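Local atomic coordinates of chitinase (Paenibacillus sp. FPU-7, PDB entry 5GZT), a protein that probably hydrolyses internal beta-1,4 linkages between N-acetylglucosamine units in chitin and chitodextrins as a multidomain endochitinase. Residues Q276-V287 against N616-S626; L650-V661 against T673-G681. One frame throughout, in Å; residues are numbered along the deposited sequence.

Interaction 1 (Q276-V287 against N616-S626); sequences QGKIVSYIPAWV and NLAGFMYWEYS
Strand 278-284 runs beside strand 619-623, parallel to it, with axes 4.7 Å apart at 7°. They are the first and last strands of the first family 18 TIM barrel, so this pairing closes the barrel. The ladder passes from Lys278 N to Ala618 O, then through Phe620 and Val280 to Tyr622. A cis peptide links Trp623 to Glu624. The register moves on here, and Tyr625 N makes an almost straight bond to Tyr282 O, 2.9 Å. Tyr282 carries much of the side-chain contact. Its CD2 lies 3.6 Å from Trp623 CZ3, with the ring planes at 56°. On the same ring, CE1 meets Met621 SD at 3.7 Å, a Met-aromatic contact. Tyr282 OH bonds to Asp407 in the DxxDxDxE signature of the family. The Tyr622 ring is turned so that Val280 O sits over the centre of one face. Ser281 OG is buried beside Tyr622 and Tyr625 and has no polar partner in the model. Glu624 CG stands between the backbone N and carbonyl carbon (chi1 44°), over one face of the Trp623 indole. Its OE2 accepts from Ser626 OG at 2.6 Å and from Ser626 N at 2.8 Å. Its OE1 accepts from a water that in turn accepts from Trp286 NE1. A leucine in place of Glu624 would probably leave both Ser626 donors without this acceptor and the water without one anchor. At the other end, the extended Gln276 side chain gives NE2 a 2.7 Å hydrogen bond to Asn616 OD1, which lies near the plane of the Gln276 amide.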
loop_
_atom_site.group_PDB
_atom_site.type_symbol
_atom_site.label_atom_id
_atom_site.label_comp_id
_atom_site.label_asym_id
_atom_site.label_seq_id
_atom_site.Cartn_x
_atom_site.Cartn_y
_atom_site.Cartn_z
ATOM N N GLN B 276 9.244 2.323 5.480
ATOM C CA GLN B 276 7.843 2.622 5.779
ATOM C C GLN B 276 7.131 3.170 4.513
ATOM O O GLN B 276 7.758 3.550 3.538
ATOM C CB GLN B 276 7.742 3.657 6.911
ATOM C CG GLN B 276 8.137 3.172 8.288
ATOM C CD GLN B 276 8.034 4.303 9.333
ATOM O OE1 GLN B 276 7.381 5.330 9.105
ATOM N NE2 GLN B 276 8.676 4.117 10.482
ATOM N N GLY B 277 5.808 3.237 4.569
ATOM C CA GLY B 277 5.028 3.894 3.524
ATOM C C GLY B 277 4.345 2.987 2.506
ATOM O O GLY B 277 3.821 3.460 1.495
ATOM N N LYS B 278 4.234 1.720 2.778
ATOM C CA LYS B 278 3.522 0.876 1.824
ATOM C C LYS B 278 2.000 1.149 1.873
ATOM O O LYS B 278 1.416 1.378 2.961
ATOM C CB LYS B 278 3.733 -0.602 2.116
ATOM C CG LYS B 278 5.090 -1.164 1.749
ATOM C CD LYS B 278 5.022 -2.701 1.802
ATOM C CE LYS B 278 4.991 -3.295 3.193
ATOM N NZ LYS B 278 6.427 -3.320 3.641
ATOM N N ILE B 279 1.374 1.105 0.705
ATOM C CA ILE B 279 -0.100 1.159 0.601
ATOM C C ILE B 279 -0.524 -0.007 -0.216
ATOM O O ILE B 279 -0.215 -0.069 -1.380
ATOM C CB ILE B 279 -0.602 2.457 0.015
ATOM C CG1 ILE B 279 -0.167 3.648 0.902
ATOM C CG2 ILE B 279 -2.128 2.383 -0.058
ATOM C CD1 ILE B 279 -0.384 4.986 0.232
ATOM N N VAL B 280 -1.096 -1.004 0.440
ATOM C CA VAL B 280 -1.568 -2.208 -0.197
ATOM C C VAL B 280 -3.062 -2.063 -0.539
ATOM O O VAL B 280 -3.894 -2.050 0.347
ATOM C CB VAL B 280 -1.381 -3.420 0.695
ATOM C CG1 VAL B 280 -2.089 -4.640 0.118
ATOM C CG2 VAL B 280 0.120 -3.718 0.802
ATOM N N SER B 281 -3.335 -1.895 -1.818
ATOM C CA SER B 281 -4.691 -1.833 -2.375
ATOM C C SER B 281 -5.188 -3.191 -2.878
ATOM O O SER B 281 -4.670 -3.699 -3.854
ATOM C CB SER B 281 -4.742 -0.769 -3.481
ATOM O OG SER B 281 -5.987 -0.797 -4.207
ATOM N N TYR B 282 -6.143 -3.801 -2.190
ATOM C CA TYR B 282 -6.788 -5.040 -2.643
ATOM C C TYR B 282 -7.712 -4.641 -3.772
ATOM O O TYR B 282 -8.417 -3.631 -3.655
ATOM C CB TYR B 282 -7.626 -5.740 -1.569
ATOM C CG TYR B 282 -6.867 -6.722 -0.704
ATOM C CD1 TYR B 282 -6.197 -6.301 0.440
ATOM C CD2 TYR B 282 -6.819 -8.063 -1.001
ATOM C CE1 TYR B 282 -5.525 -7.209 1.261
ATOM C CE2 TYR B 282 -6.126 -8.954 -0.184
ATOM C CZ TYR B 282 -5.469 -8.528 0.949
ATOM O OH TYR B 282 -4.807 -9.402 1.800
ATOM N N ILE B 283 -7.694 -5.422 -4.856
ATOM C CA ILE B 283 -8.515 -5.196 -6.044
ATOM C C ILE B 283 -9.232 -6.487 -6.340
ATOM O O ILE B 283 -8.592 -7.500 -6.477
ATOM C CB ILE B 283 -7.645 -4.822 -7.247
ATOM C CG1 ILE B 283 -7.268 -3.343 -7.168
ATOM C CG2 ILE B 283 -8.383 -5.090 -8.569
ATOM C CD1 ILE B 283 -8.217 -2.407 -7.910
ATOM N N PRO B 284 -10.571 -6.454 -6.484
ATOM C CA PRO B 284 -11.326 -7.660 -6.594
ATOM C C PRO B 284 -11.271 -8.236 -8.018
ATOM O O PRO B 284 -11.358 -7.498 -9.000
ATOM C CB PRO B 284 -12.763 -7.197 -6.333
ATOM C CG PRO B 284 -12.784 -5.809 -6.786
ATOM C CD PRO B 284 -11.434 -5.263 -6.436
ATOM N N ALA B 285 -11.241 -9.541 -8.080
ATOM C CA ALA B 285 -11.119 -10.263 -9.340
ATOM C C ALA B 285 -12.400 -10.242 -10.127
ATOM O O ALA B 285 -12.377 -10.454 -11.332
ATOM C CB ALA B 285 -10.713 -11.703 -9.069
ATOM N N TRP B 286 -13.493 -9.937 -9.457
ATOM C CA TRP B 286 -14.840 -10.106 -10.006
ATOM C C TRP B 286 -15.345 -8.832 -10.623
ATOM O O TRP B 286 -16.483 -8.770 -10.992
ATOM C CB TRP B 286 -15.818 -10.628 -8.920
ATOM C CG TRP B 286 -15.705 -10.014 -7.546
ATOM C CD1 TRP B 286 -16.277 -8.847 -7.106
ATOM C CD2 TRP B 286 -14.990 -10.543 -6.422
ATOM N NE1 TRP B 286 -15.962 -8.627 -5.766
ATOM C CE2 TRP B 286 -15.132 -9.618 -5.351
ATOM C CE3 TRP B 286 -14.195 -11.677 -6.235
ATOM C CZ2 TRP B 286 -14.581 -9.840 -4.088
ATOM C CZ3 TRP B 286 -13.606 -11.879 -5.018
ATOM C CH2 TRP B 286 -13.804 -10.977 -3.947
ATOM N N VAL B 287 -14.545 -7.777 -10.645
ATOM C CA VAL B 287 -14.833 -6.641 -11.500
ATOM C C VAL B 287 -14.084 -6.898 -12.810
ATOM O O VAL B 287 -12.915 -7.440 -12.825
ATOM C CB VAL B 287 -14.386 -5.312 -10.818
ATOM C CG1 VAL B 287 -14.488 -4.099 -11.741
ATOM C CG2 VAL B 287 -15.200 -5.097 -9.552
ATOM N N ASN B 616 5.574 3.675 13.753
ATOM C CA ASN B 616 6.502 3.206 12.777
ATOM C C ASN B 616 6.123 1.835 12.226
ATOM O O ASN B 616 6.952 0.934 12.102
ATOM C CB ASN B 616 7.934 3.274 13.341
ATOM C CG ASN B 616 8.321 4.681 13.616
ATOM O OD1 ASN B 616 8.466 5.527 12.723
ATOM N ND2 ASN B 616 8.444 4.965 14.850
ATOM N N LEU B 617 4.861 1.755 11.783
ATOM C CA LEU B 617 4.361 0.542 11.121
ATOM C C LEU B 617 4.683 0.574 9.653
ATOM O O LEU B 617 5.188 1.561 9.093
ATOM C CB LEU B 617 2.854 0.369 11.460
ATOM C CG LEU B 617 2.540 0.433 12.932
ATOM C CD1 LEU B 617 1.051 0.371 13.276
ATOM C CD2 LEU B 617 3.217 -0.704 13.642
ATOM N N ALA B 618 4.454 -0.559 9.015
ATOM C CA ALA B 618 4.854 -0.793 7.604
ATOM C C ALA B 618 4.041 0.021 6.581
ATOM O O ALA B 618 4.519 0.374 5.450
ATOM C CB ALA B 618 4.745 -2.303 7.320
ATOM N N GLY B 619 2.802 0.322 6.972
ATOM C CA GLY B 619 1.917 1.052 6.098
ATOM C C GLY B 619 0.434 0.720 6.314
ATOM O O GLY B 619 0.043 0.163 7.382
ATOM N N PHE B 620 -0.356 1.027 5.267
ATOM C CA PHE B 620 -1.789 1.013 5.267
ATOM C C PHE B 620 -2.289 0.033 4.219
ATOM O O PHE B 620 -1.993 0.162 3.027
ATOM C CB PHE B 620 -2.285 2.441 4.962
ATOM C CG PHE B 620 -3.707 2.759 5.486
ATOM C CD1 PHE B 620 -4.804 1.896 5.255
ATOM C CD2 PHE B 620 -3.989 3.975 6.081
ATOM C CE1 PHE B 620 -6.079 2.206 5.721
ATOM C CE2 PHE B 620 -5.266 4.268 6.527
ATOM C CZ PHE B 620 -6.308 3.378 6.326
ATOM N N MET B 621 -3.059 -0.962 4.643
ATOM C CA MET B 621 -3.701 -1.924 3.703
ATOM C C MET B 621 -5.227 -1.648 3.706
ATOM O O MET B 621 -5.758 -1.306 4.755
ATOM C CB MET B 621 -3.495 -3.372 4.169
ATOM C CG MET B 621 -4.288 -4.398 3.378
ATOM S SD MET B 621 -5.937 -4.736 3.959
ATOM C CE MET B 621 -5.650 -5.823 5.372
ATOM N N TYR B 622 -5.909 -1.820 2.576
ATOM C CA TYR B 622 -7.366 -1.695 2.566
ATOM C C TYR B 622 -8.101 -2.614 1.604
ATOM O O TYR B 622 -7.578 -2.928 0.542
ATOM C CB TYR B 622 -7.733 -0.240 2.307
ATOM C CG TYR B 622 -7.138 0.441 1.070
ATOM C CD1 TYR B 622 -7.586 0.165 -0.230
ATOM C CD2 TYR B 622 -6.180 1.383 1.204
ATOM C CE1 TYR B 622 -7.021 0.840 -1.374
ATOM C CE2 TYR B 622 -5.685 2.094 0.129
ATOM C CZ TYR B 622 -6.098 1.808 -1.180
ATOM O OH TYR B 622 -5.510 2.592 -2.203
ATOM N N TRP B 623 -9.283 -3.059 2.050
ATOM C CA TRP B 623 -10.208 -3.868 1.317
ATOM C C TRP B 623 -11.446 -3.025 1.065
ATOM O O TRP B 623 -12.058 -2.587 2.050
ATOM C CB TRP B 623 -10.678 -5.032 2.186
ATOM C CG TRP B 623 -11.683 -5.859 1.466
ATOM C CD1 TRP B 623 -13.044 -5.732 1.491
ATOM C CD2 TRP B 623 -11.399 -6.929 0.593
ATOM N NE1 TRP B 623 -13.615 -6.653 0.679
ATOM C CE2 TRP B 623 -12.639 -7.400 0.094
ATOM C CE3 TRP B 623 -10.237 -7.541 0.176
ATOM C CZ2 TRP B 623 -12.727 -8.438 -0.825
ATOM C CZ3 TRP B 623 -10.333 -8.605 -0.765
ATOM C CH2 TRP B 623 -11.552 -9.058 -1.210
ATOM N N GLU B 624 -11.841 -2.747 -0.180
ATOM C CA GLU B 624 -11.060 -2.953 -1.382
ATOM C C GLU B 624 -11.299 -1.746 -2.308
ATOM O O GLU B 624 -12.291 -1.009 -2.163
ATOM C CB GLU B 624 -11.343 -4.319 -2.069
ATOM C CG GLU B 624 -12.804 -4.789 -2.224
ATOM C CD GLU B 624 -13.485 -4.256 -3.470
ATOM O OE1 GLU B 624 -14.555 -4.744 -3.743
ATOM O OE2 GLU B 624 -12.990 -3.321 -4.136
ATOM N N TYR B 625 -10.339 -1.525 -3.190
ATOM C CA TYR B 625 -10.200 -0.248 -3.938
ATOM C C TYR B 625 -11.473 0.172 -4.646
ATOM O O TYR B 625 -11.759 1.370 -4.676
ATOM C CB TYR B 625 -9.030 -0.315 -4.899
ATOM C CG TYR B 625 -8.717 0.961 -5.665
ATOM C CD1 TYR B 625 -7.854 1.896 -5.167
ATOM C CD2 TYR B 625 -9.306 1.218 -6.926
ATOM C CE1 TYR B 625 -7.627 3.099 -5.815
ATOM C CE2 TYR B 625 -8.992 2.375 -7.629
ATOM C CZ TYR B 625 -8.178 3.311 -7.070
ATOM O OH TYR B 625 -7.871 4.502 -7.716
ATOM N N SER B 626 -12.232 -0.790 -5.172
ATOM C CA SER B 626 -13.414 -0.438 -6.001
ATOM C C SER B 626 -14.613 0.117 -5.232
ATOM O O SER B 626 -15.605 0.577 -5.833
ATOM C CB SER B 626 -13.862 -1.653 -6.832
ATOM O OG SER B 626 -14.587 -2.664 -6.097
HETATM O O HOH W 1 9.427 1.145 10.288
HETATM O O HOH W 2 4.382 3.201 6.865
HETATM O O HOH W 3 6.999 -0.702 4.732
HETATM O O HOH W 4 -16.849 -5.861 -5.149
#

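Interaction 2 (L650-V661 against T673-G681)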
loop_
_atom_site.group_PDB
_atom_site.type_symbol
_atom_site.label_atom_id
_atom_site.label_comp_id
_atom_site.label_asym_id
_atom_site.label_seq_id
_atom_site.Cartn_x
_atom_site.Cartn_y
_atom_site.Cartn_z
ATOM N N LEU B 650 -0.919 19.681 6.732
ATOM C CA LEU B 650 -1.864 19.729 5.654
ATOM C C LEU B 650 -2.846 20.870 5.921
ATOM O O LEU B 650 -3.282 21.087 7.035
ATOM C CB LEU B 650 -2.567 18.379 5.532
ATOM C CG LEU B 650 -1.672 17.182 5.216
ATOM C CD1 LEU B 650 -2.354 15.811 5.400
ATOM C CD2 LEU B 650 -1.169 17.338 3.795
ATOM N N SER B 651 -3.117 21.656 4.886
ATOM C CA SER B 651 -4.186 22.617 4.835
ATOM C C SER B 651 -5.566 22.009 4.535
ATOM O O SER B 651 -5.699 21.157 3.730
ATOM C CB SER B 651 -3.895 23.600 3.664
ATOM O OG SER B 651 -3.103 24.619 4.212
ATOM N N VAL B 652 -6.610 22.520 5.148
ATOM C CA VAL B 652 -7.949 22.208 4.712
ATOM C C VAL B 652 -8.036 22.740 3.252
ATOM O O VAL B 652 -7.461 23.783 2.947
ATOM C CB VAL B 652 -8.972 22.885 5.606
ATOM C CG1 VAL B 652 -10.407 22.673 5.080
ATOM C CG2 VAL B 652 -8.940 22.373 7.066
ATOM N N GLY B 653 -8.686 21.986 2.389
ATOM C CA GLY B 653 -8.908 22.256 0.958
ATOM C C GLY B 653 -10.450 22.280 0.733
ATOM O O GLY B 653 -11.240 21.500 1.367
ATOM N N THR B 654 -10.886 23.210 -0.114
ATOM C CA THR B 654 -12.250 23.263 -0.605
ATOM C C THR B 654 -12.477 23.178 -2.097
ATOM O O THR B 654 -11.543 23.365 -2.872
ATOM C CB THR B 654 -12.882 24.568 -0.118
ATOM O OG1 THR B 654 -12.228 25.697 -0.726
ATOM C CG2 THR B 654 -12.839 24.668 1.354
ATOM N N SER B 655 -13.731 22.827 -2.478
ATOM C CA SER B 655 -14.219 22.888 -3.827
ATOM C C SER B 655 -15.553 23.627 -3.752
ATOM O O SER B 655 -15.975 24.048 -2.695
ATOM C CB SER B 655 -14.283 21.516 -4.546
ATOM O OG SER B 655 -15.289 20.725 -3.938
ATOM N N VAL B 656 -16.199 23.887 -4.881
ATOM C CA VAL B 656 -17.466 24.538 -4.827
ATOM C C VAL B 656 -18.545 23.631 -5.467
ATOM O O VAL B 656 -18.344 23.010 -6.499
ATOM C CB VAL B 656 -17.378 25.841 -5.660
ATOM C CG1 VAL B 656 -18.773 26.501 -5.725
ATOM C CG2 VAL B 656 -16.382 26.785 -5.033
ATOM N N TYR B 657 -19.727 23.599 -4.874
ATOM C CA TYR B 657 -20.804 22.832 -5.435
ATOM C C TYR B 657 -21.918 23.810 -5.865
ATOM O O TYR B 657 -22.541 23.621 -6.902
ATOM C CB TYR B 657 -21.364 21.927 -4.325
ATOM C CG TYR B 657 -22.559 21.123 -4.771
ATOM C CD1 TYR B 657 -22.406 19.944 -5.473
ATOM C CD2 TYR B 657 -23.787 21.520 -4.426
ATOM C CE1 TYR B 657 -23.510 19.198 -5.900
ATOM C CE2 TYR B 657 -24.887 20.862 -4.860
ATOM C CZ TYR B 657 -24.749 19.697 -5.569
ATOM O OH TYR B 657 -25.963 19.097 -5.855
ATOM N N ALA B 658 -22.159 24.827 -5.069
ATOM C CA ALA B 658 -23.096 25.911 -5.372
ATOM C C ALA B 658 -22.398 27.249 -5.111
ATOM O O ALA B 658 -22.165 27.616 -3.973
ATOM C CB ALA B 658 -24.364 25.826 -4.542
ATOM N N GLY B 659 -22.009 27.938 -6.165
ATOM C CA GLY B 659 -21.184 29.139 -6.008
ATOM C C GLY B 659 -21.762 30.438 -6.517
ATOM O O GLY B 659 -21.020 31.501 -6.526
ATOM N N THR B 660 -23.075 30.447 -6.761
ATOM C CA THR B 660 -23.746 31.667 -7.252
ATOM C C THR B 660 -25.036 31.981 -6.501
ATOM O O THR B 660 -25.856 31.103 -6.237
ATOM C CB THR B 660 -24.143 31.515 -8.698
ATOM O OG1 THR B 660 -23.014 31.320 -9.526
ATOM C CG2 THR B 660 -24.832 32.787 -9.171
ATOM N N VAL B 661 -25.156 33.216 -6.063
ATOM C CA VAL B 661 -26.394 33.812 -5.642
ATOM C C VAL B 661 -26.566 35.066 -6.513
ATOM O O VAL B 661 -25.611 35.878 -6.609
ATOM C CB VAL B 661 -26.415 34.168 -4.190
ATOM C CG1 VAL B 661 -27.711 34.884 -3.843
ATOM C CG2 VAL B 661 -26.248 32.916 -3.319
ATOM N N THR B 673 -27.845 30.099 -0.953
ATOM C CA THR B 673 -26.905 29.322 -0.260
ATOM C C THR B 673 -25.714 28.955 -1.120
ATOM O O THR B 673 -25.845 28.406 -2.210
ATOM C CB THR B 673 -27.620 28.007 0.252
ATOM O OG1 THR B 673 -28.686 28.444 1.081
ATOM C CG2 THR B 673 -26.659 27.156 1.135
ATOM N N PHE B 674 -24.554 29.222 -0.611
ATOM C CA PHE B 674 -23.287 28.760 -1.204
ATOM C C PHE B 674 -22.951 27.435 -0.500
ATOM O O PHE B 674 -23.183 27.297 0.752
ATOM C CB PHE B 674 -22.164 29.732 -0.880
ATOM C CG PHE B 674 -22.341 31.086 -1.519
ATOM C CD1 PHE B 674 -22.378 31.211 -2.895
ATOM C CD2 PHE B 674 -22.416 32.208 -0.756
ATOM C CE1 PHE B 674 -22.468 32.472 -3.505
ATOM C CE2 PHE B 674 -22.507 33.446 -1.345
ATOM C CZ PHE B 674 -22.534 33.561 -2.727
ATOM N N ILE B 675 -22.487 26.471 -1.274
ATOM C CA ILE B 675 -22.093 25.197 -0.746
ATOM C C ILE B 675 -20.691 24.854 -1.191
ATOM O O ILE B 675 -20.459 24.809 -2.374
ATOM C CB ILE B 675 -23.089 24.082 -1.134
ATOM C CG1 ILE B 675 -24.474 24.387 -0.539
ATOM C CG2 ILE B 675 -22.626 22.725 -0.535
ATOM C CD1 ILE B 675 -25.552 23.447 -1.155
ATOM N N LEU B 676 -19.802 24.557 -0.225
ATOM C CA LEU B 676 -18.412 24.257 -0.507
ATOM C C LEU B 676 -17.987 22.938 0.185
ATOM O O LEU B 676 -17.676 22.941 1.420
ATOM C CB LEU B 676 -17.506 25.384 -0.022
ATOM C CG LEU B 676 -17.769 26.781 -0.634
ATOM C CD1 LEU B 676 -18.783 27.531 0.206
ATOM C CD2 LEU B 676 -16.544 27.630 -0.736
ATOM N N PRO B 677 -17.945 21.872 -0.586
ATOM C CA PRO B 677 -17.380 20.589 -0.120
ATOM C C PRO B 677 -15.892 20.718 0.215
ATOM O O PRO B 677 -15.141 21.515 -0.459
ATOM C CB PRO B 677 -17.606 19.635 -1.307
ATOM C CG PRO B 677 -18.728 20.296 -2.112
ATOM C CD PRO B 677 -18.359 21.761 -2.020
ATOM N N LEU B 678 -15.465 19.983 1.233
ATOM C CA LEU B 678 -14.072 19.888 1.510
ATOM C C LEU B 678 -13.474 18.810 0.647
ATOM O O LEU B 678 -14.074 17.760 0.402
ATOM C CB LEU B 678 -13.810 19.674 2.976
ATOM C CG LEU B 678 -13.851 20.892 3.895
ATOM C CD1 LEU B 678 -15.150 21.711 3.961
ATOM C CD2 LEU B 678 -13.491 20.446 5.313
ATOM N N THR B 679 -12.282 19.104 0.127
ATOM C CA THR B 679 -11.448 18.218 -0.597
ATOM C C THR B 679 -10.338 17.693 0.283
ATOM O O THR B 679 -9.758 16.697 -0.045
ATOM C CB THR B 679 -10.696 18.882 -1.758
ATOM O OG1 THR B 679 -10.013 20.027 -1.293
ATOM C CG2 THR B 679 -11.660 19.381 -2.745
ATOM N N GLN B 680 -10.052 18.329 1.376
ATOM C CA GLN B 680 -8.998 17.855 2.282
ATOM C C GLN B 680 -9.416 18.284 3.662
ATOM O O GLN B 680 -9.730 19.448 3.847
ATOM C CB GLN B 680 -7.632 18.360 1.827
ATOM C CG GLN B 680 -6.545 17.965 2.782
ATOM C CD GLN B 680 -5.140 18.035 2.200
ATOM O OE1 GLN B 680 -4.459 19.076 2.313
ATOM N NE2 GLN B 680 -4.680 16.914 1.637
ATOM N N GLY B 681 -9.503 17.331 4.623
ATOM C CA GLY B 681 -10.077 17.640 5.935
ATOM C C GLY B 681 -11.525 17.221 5.980
ATOM O O GLY B 681 -12.182 17.143 4.927
HETATM O O HOH W 5 -8.911 21.584 -3.084
HETATM O O HOH W 6 -26.360 28.986 -4.696
#
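Two classic beta bulges interrupt this antiparallel pairing. In one, Tyr657 and Ala658 both face Ile675, and Ile675 O accepts from Tyr657 N (2.9 Å) and Ala658 N (3.2 Å). The Ala658 donor lies on a lone pair; the Tyr657 donor is tilted from the carbonyl plane. In the other, Thr679 and Gln680 both face Gly653. Thr679 N reaches Gly653 O at 2.9 Å from above the carbonyl plane, and the bond from Gln680 N is weak. Gly653 leaves room for Thr679 OG1, which lies 3.1 Å from Gly653 C. Between the bulges, Ser655 N bonds to Pro677 O at 2.8 Å. The Pro677 ring packs by CD against Tyr657 CB. Phe674 has CG beside the backbone N (chi1 -66°), which swings its ring toward 658-661. Val661 CG2 lies over one face of that ring, 4.0 Å from its centroid, a CH-pi contact. A water joins Thr660 O to Thr673 O. Residues 673-681 belong to the immunoglobulin-like domain, and 650-661 pairs along them. Phe674 and Leu676 pack on strand 754-759, and Val652 on strand 732-738. Thr673 touches strand 714-723, while Thr660 OG1 bonds to Lys1104 O on helix 1093-1106.

The two contacts follow each other along the chain. Their centres are 28 Å apart, and their nearest atoms are about 12 Å apart without touching. Helix 633-642 comes between them in sequence. It packs on Phe620, Tyr622 and Tyr625 of interaction 1 before the chain enters 650-661. Interaction 1 lies beside the probable active site of the first barrel, where Tyr282 meets Asp407. Interaction 2 lies in the module between the two barrels. There 650-661 also touches helix 1093-1106 of the second barrel, with Val656 O bonded to Gln1106 NE2. The parallel pairing lies inside the first barrel; the bulged pairing lies in the immunoglobulin-like module.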